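Side-chain contacts in beta-galactosidase (Trichoderma reesei, PDB 3OG2), which probably hydrolyses terminal non-reducing beta-D-galactose residues of beta-D-galactosides, as a family 35 glycoside hydrolase: residues D245-S250 against G288-E293; P49-V54 against T340-G345; V306-N311 against F319-T324. One frame throughout, in Å; residues are numbered along the deposited sequence. Where two conformers were deposited one is given.

All three contacts lie in the TIM-barrel domain that carries the active site. Contact 2 lies at its edge: the side chain of Tyr342 is about 3 Å from that of Glu122, a galactose-binding residue, at their nearest atoms. Contact 3 backs the last barrel strand with a helix; its Tyr322 touches Glu278, another galactose-binding residue, and Tyr322 OH lies 2.8 Å from Tyr342 OH in contact 2, probably as a hydrogen bond. Contact 1 sits further out, under a glycan mannose, yet its Phe292 packs on contact 2, with Phe292 CE2 3.3 Å from Ser341 O. The three centres are about 19 to 20 Å apart, and contacts 1 and 3 do not touch.

Contact 1: D245-S250 against G288-E293; sequences DCAHPS and GGWGFE. With MAN (alpha-D-mannopyranose), chain C.
Trp290 sets CG beside its backbone N (chi1 -64°), and a chi2 of 102° turns the indole plane across the plane of CA, CB and CG, which lays one ring face against the backbone and methyl of Ala247. The two pieces are loops of the TIM-barrel domain: 245-250 comes after strand 236-239, while the other segment leads into helix 292-298, with Gly291 as its N-cap residue. Ala247 spreads over the five-membered ring and its fusion bond, with Ala247 N 3.4 Å from Trp290 CD1 and Ala247 CB 3.4 Å from Trp290 CE2. At the root of the indole, Cys246 CB, in the conformer given, meets Trp290 CB at 4.1 Å, a looser apolar touch. Cys246 also forms the disulfide with Cys295 of the same helix, a covalent tie beside the packed indole. Asp285 accepts from the backbone N of both Trp290 and Gly291, holding the chain on which the ring is mounted. The N-H leaves through the ring edge, toward a mannose of a glycan attached to the protein. There, in the ring plane, Trp290 NE1 donates to O4 of the mannose over 3.0 Å, with an N-H...O angle of 154°.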
loop_
_atom_site.group_PDB
_atom_site.type_symbol
_atom_site.label_atom_id
_atom_site.label_comp_id
_atom_site.label_asym_id
_atom_site.label_seq_id
_atom_site.Cartn_x
_atom_site.Cartn_y
_atom_site.Cartn_z
ATOM N N ASP A 245 1.105 -15.141 -8.293
ATOM C CA ASP A 245 1.822 -16.364 -7.956
ATOM C C ASP A 245 3.270 -16.103 -7.555
ATOM O O ASP A 245 4.212 -16.492 -8.279
ATOM C CB ASP A 245 1.765 -17.320 -9.150
ATOM C CG ASP A 245 2.205 -18.730 -8.792
ATOM O OD1 ASP A 245 2.093 -19.059 -7.578
ATOM O OD2 ASP A 245 2.629 -19.425 -9.726
ATOM N N CYS A 246 3.431 -15.523 -6.359
ATOM C CA CYS A 246 4.670 -15.210 -5.666
ATOM C C CYS A 246 5.386 -16.542 -5.417
ATOM O O CYS A 246 6.571 -16.519 -5.091
ATOM C CB CYS A 246 4.568 -14.403 -4.334
ATOM S SG CYS A 246 3.593 -12.883 -4.387
ATOM N N ALA A 247 4.710 -17.704 -5.549
ATOM C CA ALA A 247 5.437 -18.949 -5.521
ATOM C C ALA A 247 6.516 -19.032 -6.599
ATOM O O ALA A 247 7.527 -19.698 -6.387
ATOM C CB ALA A 247 4.553 -20.165 -5.793
ATOM N N HIS A 248 6.344 -18.404 -7.744
ATOM C CA HIS A 248 7.287 -18.508 -8.859
ATOM C C HIS A 248 7.600 -17.143 -9.419
ATOM O O HIS A 248 7.104 -16.667 -10.446
ATOM C CB HIS A 248 6.616 -19.329 -9.974
ATOM C CG HIS A 248 6.237 -20.700 -9.496
ATOM N ND1 HIS A 248 4.916 -21.099 -9.378
ATOM C CD2 HIS A 248 6.993 -21.759 -9.098
ATOM C CE1 HIS A 248 4.877 -22.364 -8.930
ATOM N NE2 HIS A 248 6.133 -22.791 -8.747
ATOM N N PRO A 249 8.427 -16.410 -8.704
ATOM C CA PRO A 249 8.652 -14.984 -8.993
ATOM C C PRO A 249 9.327 -14.698 -10.311
ATOM O O PRO A 249 9.288 -13.541 -10.790
ATOM C CB PRO A 249 9.553 -14.516 -7.830
ATOM C CG PRO A 249 10.045 -15.750 -7.192
ATOM C CD PRO A 249 9.159 -16.905 -7.514
ATOM N N SER A 250 9.938 -15.671 -10.963
ATOM C CA SER A 250 10.521 -15.400 -12.269
ATOM C C SER A 250 9.568 -15.820 -13.391
ATOM O O SER A 250 9.935 -15.562 -14.540
ATOM C CB SER A 250 11.871 -16.097 -12.448
ATOM O OG SER A 250 11.696 -17.497 -12.454
ATOM N N GLY A 288 0.078 -18.553 5.329
ATOM C CA GLY A 288 0.740 -19.707 4.693
ATOM C C GLY A 288 1.340 -19.328 3.334
ATOM O O GLY A 288 1.687 -20.220 2.548
ATOM N N GLY A 289 1.516 -18.048 3.047
ATOM C CA GLY A 289 2.029 -17.562 1.779
ATOM C C GLY A 289 3.526 -17.579 1.715
ATOM O O GLY A 289 4.243 -18.250 2.463
ATOM N N TRP A 290 4.011 -16.793 0.758
ATOM C CA TRP A 290 5.405 -16.870 0.350
ATOM C C TRP A 290 6.250 -15.758 0.953
ATOM O O TRP A 290 7.489 -15.772 0.822
ATOM C CB TRP A 290 5.571 -16.819 -1.196
ATOM C CG TRP A 290 4.893 -18.046 -1.741
ATOM C CD1 TRP A 290 3.648 -18.027 -2.319
ATOM C CD2 TRP A 290 5.345 -19.383 -1.743
ATOM N NE1 TRP A 290 3.336 -19.319 -2.688
ATOM C CE2 TRP A 290 4.353 -20.158 -2.350
ATOM C CE3 TRP A 290 6.521 -20.012 -1.305
ATOM C CZ2 TRP A 290 4.458 -21.540 -2.536
ATOM C CZ3 TRP A 290 6.633 -21.398 -1.486
ATOM C CH2 TRP A 290 5.614 -22.120 -2.092
ATOM N N GLY A 291 5.628 -14.797 1.578
ATOM C CA GLY A 291 6.298 -13.629 2.141
ATOM C C GLY A 291 6.406 -12.517 1.112
ATOM O O GLY A 291 6.531 -12.762 -0.092
ATOM N N PHE A 292 6.422 -11.283 1.570
ATOM C CA PHE A 292 6.409 -10.137 0.671
ATOM C C PHE A 292 7.771 -9.924 0.005
ATOM O O PHE A 292 7.821 -9.225 -1.013
ATOM C CB PHE A 292 5.956 -8.859 1.428
ATOM C CG PHE A 292 4.450 -8.889 1.593
ATOM C CD1 PHE A 292 3.601 -8.945 0.490
ATOM C CD2 PHE A 292 3.876 -8.859 2.881
ATOM C CE1 PHE A 292 2.212 -8.969 0.673
ATOM C CE2 PHE A 292 2.504 -8.853 3.025
ATOM C CZ PHE A 292 1.638 -8.885 1.946
ATOM N N GLU A 293 8.870 -10.500 0.535
ATOM C CA GLU A 293 10.106 -10.396 -0.220
ATOM C C GLU A 293 9.964 -11.136 -1.547
ATOM O O GLU A 293 10.410 -10.597 -2.584
ATOM C CB GLU A 293 11.283 -11.004 0.550
ATOM C CG GLU A 293 11.881 -10.068 1.572
ATOM C CD GLU A 293 12.317 -8.749 0.913
ATOM O OE1 GLU A 293 13.217 -8.694 0.035
ATOM O OE2 GLU A 293 11.692 -7.727 1.253
HETATM C C1 MAN C . -1.998 -23.197 -1.836
HETATM C C2 MAN C . -2.337 -22.656 -3.227
HETATM C C3 MAN C . -1.026 -22.251 -3.924
HETATM C C4 MAN C . -0.248 -21.242 -3.064
HETATM C C5 MAN C . 0.017 -21.861 -1.691
HETATM C C6 MAN C . 0.680 -20.842 -0.754
HETATM O O2 MAN C . -3.149 -21.513 -3.029
HETATM O O3 MAN C . -1.290 -21.701 -5.206
HETATM O O4 MAN C . 1.002 -20.984 -3.699
HETATM O O5 MAN C . -1.250 -22.251 -1.108
HETATM O O6 MAN C . -0.140 -19.696 -0.595
#

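Contact 2: P49-V54 against T340-G345; sequences PFRLPV and TSYDYG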
loop_
_atom_site.group_PDB
_atom_site.type_symbol
_atom_site.label_atom_id
_atom_site.label_comp_id
_atom_site.label_asym_id
_atom_site.label_seq_id
_atom_site.Cartn_x
_atom_site.Cartn_y
_atom_site.Cartn_z
ATOM N N PRO A 49 -4.430 5.732 4.381
ATOM C CA PRO A 49 -4.082 6.447 5.626
ATOM C C PRO A 49 -4.308 5.581 6.847
ATOM O O PRO A 49 -3.553 5.687 7.823
ATOM C CB PRO A 49 -4.980 7.683 5.614
ATOM C CG PRO A 49 -5.983 7.479 4.549
ATOM C CD PRO A 49 -5.389 6.494 3.549
ATOM N N PHE A 50 -5.339 4.730 6.824
ATOM C CA PHE A 50 -5.606 3.933 8.016
ATOM C C PHE A 50 -4.611 2.818 8.250
ATOM O O PHE A 50 -4.661 2.212 9.332
ATOM C CB PHE A 50 -7.052 3.375 7.913
ATOM C CG PHE A 50 -7.301 2.596 6.638
ATOM C CD1 PHE A 50 -6.964 1.246 6.563
ATOM C CD2 PHE A 50 -7.882 3.245 5.532
ATOM C CE1 PHE A 50 -7.156 0.504 5.396
ATOM C CE2 PHE A 50 -8.041 2.494 4.370
ATOM C CZ PHE A 50 -7.680 1.158 4.280
ATOM N N ARG A 51 -3.728 2.550 7.294
ATOM C CA ARG A 51 -2.681 1.526 7.477
ATOM C C ARG A 51 -1.366 2.115 8.013
ATOM O O ARG A 51 -0.401 1.381 8.203
ATOM C CB ARG A 51 -2.436 0.811 6.162
ATOM C CG ARG A 51 -3.537 -0.282 5.982
ATOM C CD ARG A 51 -3.519 -0.886 4.593
ATOM N NE ARG A 51 -4.093 -2.244 4.580
ATOM C CZ ARG A 51 -4.905 -2.722 3.656
ATOM N NH1 ARG A 51 -5.412 -2.001 2.657
ATOM N NH2 ARG A 51 -5.227 -4.003 3.804
ATOM N N LEU A 52 -1.371 3.409 8.365
ATOM C CA LEU A 52 -0.212 4.088 8.952
ATOM C C LEU A 52 -0.758 5.088 9.967
ATOM O O LEU A 52 -0.985 6.260 9.606
ATOM C CB LEU A 52 0.647 4.776 7.867
ATOM C CG LEU A 52 1.884 5.497 8.428
ATOM C CD1 LEU A 52 2.786 4.587 9.209
ATOM C CD2 LEU A 52 2.652 6.133 7.267
ATOM N N PRO A 53 -1.036 4.643 11.187
ATOM C CA PRO A 53 -1.709 5.506 12.183
ATOM C C PRO A 53 -0.721 6.409 12.888
ATOM O O PRO A 53 -0.731 6.525 14.132
ATOM C CB PRO A 53 -2.337 4.471 13.119
ATOM C CG PRO A 53 -1.322 3.333 13.126
ATOM C CD PRO A 53 -0.830 3.276 11.675
ATOM N N VAL A 54 0.099 7.082 12.094
ATOM C CA VAL A 54 1.105 8.035 12.639
ATOM C C VAL A 54 1.007 9.268 11.768
ATOM O O VAL A 54 1.623 9.330 10.678
ATOM C CB VAL A 54 2.513 7.480 12.575
ATOM C CG1 VAL A 54 3.536 8.496 13.139
ATOM C CG2 VAL A 54 2.634 6.164 13.360
ATOM N N THR A 340 -0.734 -9.851 9.049
ATOM C CA THR A 340 -0.568 -8.485 9.574
ATOM C C THR A 340 0.087 -7.571 8.570
ATOM O O THR A 340 -0.338 -6.430 8.368
ATOM C CB THR A 340 0.288 -8.488 10.856
ATOM O OG1 THR A 340 -0.264 -9.430 11.756
ATOM C CG2 THR A 340 0.190 -7.099 11.478
ATOM N N SER A 341 1.160 -8.003 7.923
ATOM C CA SER A 341 1.827 -7.105 7.013
ATOM C C SER A 341 0.974 -6.782 5.790
ATOM O O SER A 341 0.336 -7.652 5.201
ATOM C CB SER A 341 3.140 -7.811 6.559
ATOM O OG SER A 341 3.844 -6.954 5.620
ATOM N N TYR A 342 1.048 -5.528 5.318
ATOM C CA TYR A 342 0.530 -5.193 3.977
ATOM C C TYR A 342 1.683 -4.550 3.185
ATOM O O TYR A 342 1.503 -3.642 2.388
ATOM C CB TYR A 342 -0.640 -4.244 4.015
ATOM C CG TYR A 342 -1.574 -4.306 2.805
ATOM C CD1 TYR A 342 -2.136 -5.502 2.331
ATOM C CD2 TYR A 342 -1.871 -3.131 2.124
ATOM C CE1 TYR A 342 -2.988 -5.520 1.215
ATOM C CE2 TYR A 342 -2.754 -3.128 1.006
ATOM C CZ TYR A 342 -3.274 -4.345 0.585
ATOM O OH TYR A 342 -4.135 -4.275 -0.480
ATOM N N ASP A 343 2.913 -5.093 3.356
ATOM C CA ASP A 343 4.031 -4.546 2.595
ATOM C C ASP A 343 3.752 -4.595 1.085
ATOM O O ASP A 343 4.138 -3.669 0.369
ATOM C CB ASP A 343 5.294 -5.345 2.897
ATOM C CG ASP A 343 6.488 -4.938 2.057
ATOM O OD1 ASP A 343 7.256 -4.039 2.519
ATOM O OD2 ASP A 343 6.640 -5.482 0.940
ATOM N N TYR A 344 3.088 -5.662 0.661
ATOM C CA TYR A 344 2.577 -5.750 -0.744
ATOM C C TYR A 344 3.711 -5.982 -1.716
ATOM O O TYR A 344 3.437 -6.034 -2.925
ATOM C CB TYR A 344 1.714 -4.534 -1.130
ATOM C CG TYR A 344 0.595 -4.843 -2.100
ATOM C CD1 TYR A 344 -0.604 -5.438 -1.663
ATOM C CD2 TYR A 344 0.743 -4.521 -3.459
ATOM C CE1 TYR A 344 -1.629 -5.713 -2.571
ATOM C CE2 TYR A 344 -0.276 -4.798 -4.371
ATOM C CZ TYR A 344 -1.435 -5.383 -3.906
ATOM O OH TYR A 344 -2.431 -5.661 -4.838
ATOM N N GLY A 345 4.970 -6.093 -1.277
ATOM C CA GLY A 345 6.066 -6.075 -2.248
ATOM C C GLY A 345 6.172 -4.716 -2.965
ATOM O O GLY A 345 6.790 -4.679 -4.034
#
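At the active-site mouth of the TIM barrel, where the loops after strands 38-47 and 318-321 come together, Arg51 and Tyr342 form a cation-pi stack. These two strands are neighbours in the barrel wall, so the pair bridges the loops on either side of its closure. The guanidinium lies almost flat on the phenol ring, the planes 7° apart and the group centres separated by 3.5 Å. Arg51 CZ stands only 19° off the ring normal. The overlap is broad: Arg51 NH1 comes down 3.3 Å from Tyr342 CE2, Arg51 CZ lies 3.4 Å from Tyr342 CD2, and Arg51 NH2 sits over the ring interior. An extended run from CG to NE carries the charged group this far from the 3-10 turn at 49-51. CD1 of Tyr344 touches the opposite face of the Tyr342 ring near its rim, so both faces meet a neighbour. Two side-chain-capped turns shape the loop: Ser341 OG accepts from Asp343 N at 3.1 Å in an ST turn, and Asp343 OD2 from Gly345 N at 2.8 Å in an Asx turn.

The polar ends are used elsewhere. Arg51 NH1 bonds to His48 ND1 and Ala121 O, and its NH2 to Asn329 OD1, while Tyr342 OH pairs with Glu122 OE1. Because the guanidinium gives its N-H groups to these partners and its face to the ring, its rotation is probably fixed, and through Ala121 and Glu122 the stack is tied directly to galactose-binding residues.

Contact 3: V306-N311 against F319-T324; sequences VFYKNN and FNIYMT
Tyr308 OH donates its hydrogen bond to the backbone carbonyl of Gln280, while CG2 of Ile321 presses on the same hydroxyl oxygen from 3.5 Å. This is the interior of a beta-alpha-beta crossover of the TIM barrel: helix 301-313 links the parallel neighbouring strands 275-280 and 318-321, and Tyr308 reaches from the helix back to the strands it joins. The helix segment 306-311 runs nearly antiparallel to strand 319-321, at 160°, with the axes 11.2 Å apart.

A chi1 of -64°, which leaves CG anti to the carbonyl carbon, sends the Tyr308 ring toward the strand, where it offers one face to two residues. Phe319 arrives edge first, in a T-shaped pair with planes at 82° and centroids 5.5 Å apart; its CZ lies 3.8 Å from Tyr308 CG, near the root of the ring. Over the same face but nearer the hydroxyl end, the methyl CD1 of Ile321 makes a CH-pi contact, 4.0 Å from the centroid of the Tyr308 ring. That methyl also rests on a face of Phe319, so it sits in the angle between the two nearly perpendicular rings. Phe303 of the same helix and Leu362 and Gln365 of helix 357-370 also pack on Tyr308. Were Tyr308 replaced by an alanine, the edge of Phe319 and the CD1 methyl of Ile321 would probably face a gap, and the Gln280 carbonyl would lose its hydroxyl donor.

One helical turn further on, Asn311 crosses Phe319 with its amide plane almost perpendicular to the ring, bringing Asn311 ND2 to 3.4 Å from Phe319 CE1.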
loop_
_atom_site.group_PDB
_atom_site.type_symbol
_atom_site.label_atom_id
_atom_site.label_comp_id
_atom_site.label_asym_id
_atom_site.label_seq_id
_atom_site.Cartn_x
_atom_site.Cartn_y
_atom_site.Cartn_z
ATOM N N VAL A 306 8.785 -3.360 -18.193
ATOM C CA VAL A 306 8.018 -3.950 -19.316
ATOM C C VAL A 306 6.546 -3.617 -19.224
ATOM O O VAL A 306 5.921 -3.154 -20.199
ATOM C CB VAL A 306 8.215 -5.482 -19.365
ATOM C CG1 VAL A 306 7.366 -6.102 -20.480
ATOM C CG2 VAL A 306 9.687 -5.870 -19.545
ATOM N N PHE A 307 5.926 -3.876 -18.046
ATOM C CA PHE A 307 4.478 -3.691 -17.996
ATOM C C PHE A 307 4.037 -2.231 -17.923
ATOM O O PHE A 307 2.987 -1.873 -18.475
ATOM C CB PHE A 307 3.881 -4.429 -16.776
ATOM C CG PHE A 307 3.765 -5.930 -16.978
ATOM C CD1 PHE A 307 4.857 -6.758 -16.832
ATOM C CD2 PHE A 307 2.476 -6.453 -17.291
ATOM C CE1 PHE A 307 4.719 -8.116 -16.966
ATOM C CE2 PHE A 307 2.354 -7.843 -17.460
ATOM C CZ PHE A 307 3.458 -8.655 -17.293
ATOM N N TYR A 308 4.783 -1.365 -17.246
ATOM C CA TYR A 308 4.321 0.035 -17.140
ATOM C C TYR A 308 4.517 0.741 -18.466
ATOM O O TYR A 308 3.659 1.511 -18.911
ATOM C CB TYR A 308 4.973 0.800 -16.011
ATOM C CG TYR A 308 4.647 0.269 -14.610
ATOM C CD1 TYR A 308 3.834 -0.834 -14.400
ATOM C CD2 TYR A 308 5.179 0.926 -13.507
ATOM C CE1 TYR A 308 3.557 -1.277 -13.117
ATOM C CE2 TYR A 308 4.915 0.479 -12.218
ATOM C CZ TYR A 308 4.101 -0.616 -12.039
ATOM O OH TYR A 308 3.845 -1.054 -10.760
ATOM N N LYS A 309 5.637 0.484 -19.157
ATOM C CA LYS A 309 5.790 1.089 -20.499
ATOM C C LYS A 309 4.778 0.488 -21.467
ATOM O O LYS A 309 4.394 1.184 -22.412
ATOM C CB LYS A 309 7.228 0.884 -20.992
ATOM C CG LYS A 309 8.221 1.710 -20.145
ATOM C CD LYS A 309 9.670 1.470 -20.547
ATOM C CE LYS A 309 10.601 2.146 -19.516
ATOM N NZ LYS A 309 12.014 2.085 -19.893
ATOM N N ASN A 310 4.310 -0.759 -21.238
ATOM C CA ASN A 310 3.240 -1.268 -22.092
ATOM C C ASN A 310 1.946 -0.500 -21.899
ATOM O O ASN A 310 1.105 -0.455 -22.819
ATOM C CB ASN A 310 3.039 -2.749 -21.752
ATOM C CG ASN A 310 2.038 -3.408 -22.652
ATOM O OD1 ASN A 310 2.267 -3.468 -23.886
ATOM N ND2 ASN A 310 0.943 -3.898 -22.066
ATOM N N ASN A 311 1.700 0.106 -20.737
ATOM C CA ASN A 311 0.539 0.942 -20.544
ATOM C C ASN A 311 0.751 2.312 -21.206
ATOM O O ASN A 311 -0.208 2.893 -21.722
ATOM C CB ASN A 311 0.257 1.123 -19.030
ATOM C CG ASN A 311 -0.167 -0.204 -18.416
ATOM O OD1 ASN A 311 -0.730 -1.075 -19.080
ATOM N ND2 ASN A 311 0.123 -0.370 -17.114
ATOM N N PHE A 319 -2.900 7.111 -14.248
ATOM C CA PHE A 319 -2.231 5.820 -14.014
ATOM C C PHE A 319 -1.898 5.733 -12.551
ATOM O O PHE A 319 -1.037 6.503 -12.075
ATOM C CB PHE A 319 -0.974 5.818 -14.906
ATOM C CG PHE A 319 -0.182 4.508 -14.941
ATOM C CD1 PHE A 319 -0.711 3.259 -14.645
ATOM C CD2 PHE A 319 1.138 4.614 -15.344
ATOM C CE1 PHE A 319 0.062 2.099 -14.770
ATOM C CE2 PHE A 319 1.917 3.455 -15.442
ATOM C CZ PHE A 319 1.390 2.229 -15.171
ATOM N N ASN A 320 -2.523 4.814 -11.801
ATOM C CA ASN A 320 -2.304 4.702 -10.366
ATOM C C ASN A 320 -1.767 3.318 -10.030
ATOM O O ASN A 320 -2.303 2.315 -10.496
ATOM C CB ASN A 320 -3.609 4.947 -9.622
ATOM C CG ASN A 320 -3.467 4.755 -8.113
ATOM O OD1 ASN A 320 -2.649 5.427 -7.462
ATOM N ND2 ASN A 320 -4.221 3.848 -7.527
ATOM N N ILE A 321 -0.701 3.318 -9.241
ATOM C CA ILE A 321 -0.002 2.088 -8.875
ATOM C C ILE A 321 -0.445 1.589 -7.517
ATOM O O ILE A 321 -0.261 2.245 -6.491
ATOM C CB ILE A 321 1.532 2.339 -8.856
ATOM C CG1 ILE A 321 2.054 2.891 -10.210
ATOM C CG2 ILE A 321 2.298 1.071 -8.428
ATOM C CD1 ILE A 321 1.582 2.057 -11.413
ATOM N N TYR A 322 -1.123 0.402 -7.516
ATOM C CA TYR A 322 -1.708 -0.188 -6.300
ATOM C C TYR A 322 -0.786 -1.341 -5.925
ATOM O O TYR A 322 -0.783 -2.318 -6.712
ATOM C CB TYR A 322 -3.147 -0.657 -6.615
ATOM C CG TYR A 322 -3.841 -1.141 -5.357
ATOM C CD1 TYR A 322 -3.520 -2.337 -4.716
ATOM C CD2 TYR A 322 -4.855 -0.381 -4.749
ATOM C CE1 TYR A 322 -4.141 -2.766 -3.587
ATOM C CE2 TYR A 322 -5.511 -0.781 -3.591
ATOM C CZ TYR A 322 -5.144 -1.972 -3.015
ATOM O OH TYR A 322 -5.742 -2.374 -1.844
ATOM N N MET A 323 -0.158 -1.420 -4.767
ATOM C CA MET A 323 0.085 -0.328 -3.817
ATOM C C MET A 323 1.410 0.369 -4.176
ATOM O O MET A 323 2.298 -0.253 -4.782
ATOM C CB MET A 323 0.271 -0.894 -2.410
ATOM C CG MET A 323 -0.986 -1.581 -1.831
ATOM S SD MET A 323 -2.415 -0.489 -1.734
ATOM C CE MET A 323 -1.914 0.635 -0.427
ATOM N N THR A 324 1.558 1.609 -3.737
ATOM C CA THR A 324 2.873 2.258 -3.748
ATOM C C THR A 324 3.494 2.219 -2.361
ATOM O O THR A 324 4.677 1.924 -2.253
ATOM C CB THR A 324 2.740 3.667 -4.327
ATOM O OG1 THR A 324 2.336 3.525 -5.722
ATOM C CG2 THR A 324 4.056 4.414 -4.336
#